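Local coordinates for protein fatty acid amide hydrolase (Candida albicans, PDB 6KVR) that probably hydrolyses fatty acid amides and other monocarboxylic acid amides to the free carboxylate and ammonium, as a member of the amidase signature family, at residues 77-80 with 81-85; 99-102 with 103-107. All coordinates share one frame; numbering follows the deposited sequence.

Overall arrangement
Followed from the N terminus, the chain first meets interaction 1, the last turns of helix 76-82 and the link that leads out of it; helix 86-94 comes next, and interaction 2 is the first turns of helix 100-118. The two lie in series, neither nested nor crossed, and each is local, joining residues one helical turn apart. Their centres are about 10 Å apart, because the three helices pack together: T82 CG2 sits 3.6 Å from A106 CB, and I81 CD1 lies 3.8 Å from E102 CG. One helix end and one helix start are thus held against each other, away from the predicted catalytic residues.

Interaction 1 of 2, residues 77-80 with 81-85; sequences EEFA and ITDLS
T82 grips the carbonyl of E78 twice. Its backbone N donates to E78 O at 2.9 Å in a nearly straight bond, and its hydroxyl OG1 donates to the same E78 O at 2.7 Å. The two donors arrive from opposite faces of the carbonyl plane. What brings the hydroxyl round is the first torsion: at chi1 57°, OG1 lies between the backbone N and the carbonyl carbon of its own residue, turned back over the preceding turn. One turn's worth of ordinary backbone bonding runs beside this pair, with I81 N donating to E77 O at 2.9 Å, while CG1 of I81 packs against that same carbonyl oxygen.

This is the C-terminal end of helix 76-82, and the ladder frays here: D83 is the first residue to leave helical angles, and its N reaches F79 O only through a weak bond, bent to 129°. The D83 carboxylate runs alongside the F79 ring, both pointing the same way with their planes 27° apart; OD2 comes to 3.9 Å from F79 CD1, an oblique approach. L84 sets its CG 3.6 Å from A80 O, while its backbone N donates a hydrogen bond to I81 O.

Farther out, the carboxylate of D83 is held through both oxygens: OD1 makes salt bridges to R110 and R301, and OD2 is hydrogen-bonded to Y69, whose ring also meets that of F79. R110 donates to T82 OG1 as well, so one guanidinium joins the threonine that doubles up on E78 to the aspartate that follows it. E78 in turn is held by T75 and H109 through its two carboxylate oxygens.

Interaction 2 of 2, residues 99-102 with 103-107; sequences SSVE and VFKAF
F104 and S100 meet on the close-packed side of this helix start, where F104 N donates to S100 O at 2.8 Å; next to them V103 N reaches S99 O over 3.3 Å. The methyl CG2 of V103 lies against S99 O as well, and CB of F104 touches the carbonyl oxygens of both S100 and V101. Both side chains are buried: V103 packs on L89 of helix 86-94, and the F104 ring, with CG anti to the backbone N at chi1 175°, meets Y198 edge to face, while the F104 side chain also packs on A133 of helix 126-143.

At the start of the helix, S99 and E102 form a capping box, the reciprocal exchange that closes the N terminus of helix 100-118. S99 OG accepts from E102 N at 2.9 Å in a nearly straight bond, and E102 OE2 accepts from S99 N at 3.0 Å, met on the anti side of the carboxylate. The glutamate chain gets back to the cap by an unusual first torsion, chi1 99°, that brings CG within 3.1 Å of V103 N. D137 completes the cap from helix 126-143, its two carboxylate oxygens taking the N-H groups of S100 and V101, where its negative charge would probably interact favourably with the positive end of the helix dipole.

Round the helix the backbone stays well bonded, K105 N donating to V101 O at 2.9 Å, and K105 CG comes within 3.1 Å of that same V101 O. Looseness begins farther along the lysine: V101 CG1 and K105 CD lie side by side 4.1 Å apart, and the lysine is exposed, its NZ making a weak hydrogen bond to Y46. The backbone bond from A106 N to E102 O is also weak.

Interaction 1 of 2, residues 77-80 with 81-85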
loop_
_atom_site.group_PDB
_atom_site.type_symbol
_atom_site.label_atom_id
_atom_site.label_comp_id
_atom_site.label_asym_id
_atom_site.label_seq_id
_atom_site.Cartn_x
_atom_site.Cartn_y
_atom_site.Cartn_z
ATOM N N GLU A 77 -3.727 9.167 -46.306
ATOM C CA GLU A 77 -3.802 10.137 -45.219
ATOM C C GLU A 77 -4.145 9.456 -43.898
ATOM O O GLU A 77 -3.536 9.758 -42.863
ATOM C CB GLU A 77 -4.853 11.203 -45.541
ATOM C CG GLU A 77 -4.480 12.221 -46.617
ATOM C CD GLU A 77 -4.499 11.636 -48.032
ATOM O OE1 GLU A 77 -5.389 10.802 -48.353
ATOM O OE2 GLU A 77 -3.638 12.046 -48.843
ATOM N N GLU A 78 -5.125 8.542 -43.920
ATOM C CA GLU A 78 -5.508 7.813 -42.712
ATOM C C GLU A 78 -4.373 6.927 -42.212
ATOM O O GLU A 78 -4.156 6.816 -40.997
ATOM C CB GLU A 78 -6.762 6.981 -42.978
ATOM C CG GLU A 78 -8.066 7.787 -43.061
ATOM C CD GLU A 78 -9.197 6.981 -43.690
ATOM O OE1 GLU A 78 -8.909 6.207 -44.631
ATOM O OE2 GLU A 78 -10.370 7.109 -43.245
ATOM N N PHE A 79 -3.630 6.291 -43.129
ATOM C CA PHE A 79 -2.452 5.531 -42.714
ATOM C C PHE A 79 -1.396 6.456 -42.127
ATOM O O PHE A 79 -0.732 6.110 -41.138
ATOM C CB PHE A 79 -1.863 4.748 -43.889
ATOM C CG PHE A 79 -2.518 3.414 -44.127
ATOM C CD1 PHE A 79 -2.537 2.440 -43.131
ATOM C CD2 PHE A 79 -3.108 3.126 -45.354
ATOM C CE1 PHE A 79 -3.150 1.204 -43.345
ATOM C CE2 PHE A 79 -3.723 1.897 -45.575
ATOM C CZ PHE A 79 -3.741 0.934 -44.568
ATOM N N ALA A 80 -1.224 7.632 -42.730
ATOM C CA ALA A 80 -0.223 8.571 -42.243
ATOM C C ALA A 80 -0.566 9.041 -40.839
ATOM O O ALA A 80 0.317 9.180 -39.986
ATOM C CB ALA A 80 -0.110 9.760 -43.197
ATOM N N ILE A 81 -1.852 9.269 -40.577
ATOM C CA ILE A 81 -2.275 9.687 -39.247
ATOM C C ILE A 81 -2.136 8.534 -38.254
ATOM O O ILE A 81 -1.456 8.664 -37.226
ATOM C CB ILE A 81 -3.713 10.231 -39.298
ATOM C CG1 ILE A 81 -3.715 11.618 -39.942
ATOM C CG2 ILE A 81 -4.329 10.277 -37.892
ATOM C CD1 ILE A 81 -5.094 12.192 -40.162
ATOM N N THR A 82 -2.748 7.380 -38.564
ATOM C CA THR A 82 -2.860 6.279 -37.612
ATOM C C THR A 82 -1.560 5.511 -37.414
ATOM O O THR A 82 -1.520 4.631 -36.553
ATOM C CB THR A 82 -3.967 5.294 -38.021
ATOM O OG1 THR A 82 -3.727 4.777 -39.337
ATOM C CG2 THR A 82 -5.310 5.970 -37.992
ATOM N N ASP A 83 -0.496 5.814 -38.152
ATOM C CA ASP A 83 0.799 5.194 -37.895
ATOM C C ASP A 83 1.812 6.205 -37.367
ATOM O O ASP A 83 3.019 6.073 -37.581
ATOM C CB ASP A 83 1.319 4.478 -39.141
ATOM C CG ASP A 83 0.565 3.173 -39.416
ATOM O OD1 ASP A 83 0.082 2.554 -38.436
ATOM O OD2 ASP A 83 0.455 2.754 -40.597
ATOM N N LEU A 84 1.329 7.214 -36.662
ATOM C CA LEU A 84 2.174 8.081 -35.860
ATOM C C LEU A 84 1.973 7.720 -34.392
ATOM O O LEU A 84 0.868 7.350 -33.988
ATOM C CB LEU A 84 1.794 9.545 -36.070
ATOM C CG LEU A 84 2.291 10.386 -37.236
ATOM C CD1 LEU A 84 1.656 11.775 -37.113
ATOM C CD2 LEU A 84 3.811 10.433 -37.328
ATOM N N SER A 85 3.035 7.839 -33.591
ATOM C CA SER A 85 2.869 7.651 -32.156
ATOM C C SER A 85 1.938 8.718 -31.595
ATOM O O SER A 85 1.812 9.816 -32.145
ATOM C CB SER A 85 4.209 7.718 -31.430
ATOM O OG SER A 85 4.624 9.067 -31.293
#

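Interaction 2 of 2, residues 99-102 with 103-107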
loop_
_atom_site.group_PDB
_atom_site.type_symbol
_atom_site.label_atom_id
_atom_site.label_comp_id
_atom_site.label_asym_id
_atom_site.label_seq_id
_atom_site.Cartn_x
_atom_site.Cartn_y
_atom_site.Cartn_z
ATOM N N SER A 99 -6.078 18.708 -37.343
ATOM C CA SER A 99 -7.275 18.900 -36.554
ATOM C C SER A 99 -7.536 17.657 -35.709
ATOM O O SER A 99 -7.075 16.554 -36.014
ATOM C CB SER A 99 -8.470 19.204 -37.459
ATOM O OG SER A 99 -9.013 18.026 -38.023
ATOM N N SER A 100 -8.250 17.850 -34.603
ATOM C CA SER A 100 -8.642 16.692 -33.809
ATOM C C SER A 100 -9.641 15.849 -34.574
ATOM O O SER A 100 -9.586 14.614 -34.528
ATOM C CB SER A 100 -9.229 17.128 -32.466
ATOM O OG SER A 100 -8.210 17.624 -31.639
ATOM N N VAL A 101 -10.540 16.506 -35.308
ATOM C CA VAL A 101 -11.568 15.800 -36.063
ATOM C C VAL A 101 -10.938 14.834 -37.064
ATOM O O VAL A 101 -11.296 13.651 -37.125
ATOM C CB VAL A 101 -12.493 16.809 -36.758
ATOM C CG1 VAL A 101 -13.370 16.098 -37.785
ATOM C CG2 VAL A 101 -13.337 17.549 -35.713
ATOM N N GLU A 102 -9.990 15.320 -37.867
ATOM C CA GLU A 102 -9.380 14.459 -38.869
ATOM C C GLU A 102 -8.608 13.308 -38.217
ATOM O O GLU A 102 -8.652 12.171 -38.702
ATOM C CB GLU A 102 -8.513 15.318 -39.793
ATOM C CG GLU A 102 -7.038 15.338 -39.516
ATOM C CD GLU A 102 -6.296 16.287 -40.454
ATOM O OE1 GLU A 102 -6.297 16.052 -41.690
ATOM O OE2 GLU A 102 -5.736 17.284 -39.949
ATOM N N VAL A 103 -7.946 13.567 -37.085
ATOM C CA VAL A 103 -7.245 12.493 -36.388
ATOM C C VAL A 103 -8.238 11.465 -35.855
ATOM O O VAL A 103 -7.996 10.255 -35.930
ATOM C CB VAL A 103 -6.358 13.074 -35.275
ATOM C CG1 VAL A 103 -5.949 11.980 -34.277
ATOM C CG2 VAL A 103 -5.130 13.732 -35.888
ATOM N N PHE A 104 -9.392 11.925 -35.361
ATOM C CA PHE A 104 -10.402 11.002 -34.854
ATOM C C PHE A 104 -10.974 10.117 -35.957
ATOM O O PHE A 104 -11.156 8.909 -35.762
ATOM C CB PHE A 104 -11.528 11.775 -34.179
ATOM C CG PHE A 104 -12.656 10.898 -33.735
ATOM C CD1 PHE A 104 -12.521 10.092 -32.615
ATOM C CD2 PHE A 104 -13.829 10.842 -34.461
ATOM C CE1 PHE A 104 -13.553 9.281 -32.221
ATOM C CE2 PHE A 104 -14.862 10.031 -34.072
ATOM C CZ PHE A 104 -14.729 9.242 -32.957
ATOM N N LYS A 105 -11.298 10.709 -37.109
ATOM C CA LYS A 105 -11.971 9.962 -38.171
ATOM C C LYS A 105 -11.094 8.838 -38.708
ATOM O O LYS A 105 -11.603 7.777 -39.095
ATOM C CB LYS A 105 -12.371 10.907 -39.304
ATOM C CG LYS A 105 -13.242 12.077 -38.875
ATOM C CD LYS A 105 -13.960 12.709 -40.059
ATOM C CE LYS A 105 -15.449 12.825 -39.814
ATOM N NZ LYS A 105 -16.107 11.498 -40.004
ATOM N N ALA A 106 -9.776 9.052 -38.756
ATOM C CA ALA A 106 -8.889 7.979 -39.192
ATOM C C ALA A 106 -8.941 6.813 -38.215
ATOM O O ALA A 106 -9.216 5.672 -38.606
ATOM C CB ALA A 106 -7.464 8.499 -39.349
ATOM N N PHE A 107 -8.720 7.096 -36.924
ATOM C CA PHE A 107 -8.768 6.050 -35.911
ATOM C C PHE A 107 -10.148 5.408 -35.842
ATOM O O PHE A 107 -10.266 4.184 -35.702
ATOM C CB PHE A 107 -8.360 6.629 -34.553
ATOM C CG PHE A 107 -6.879 6.757 -34.385
ATOM C CD1 PHE A 107 -6.107 5.643 -34.100
ATOM C CD2 PHE A 107 -6.254 7.989 -34.532
ATOM C CE1 PHE A 107 -4.746 5.753 -33.962
ATOM C CE2 PHE A 107 -4.890 8.107 -34.399
ATOM C CZ PHE A 107 -4.130 6.988 -34.107
#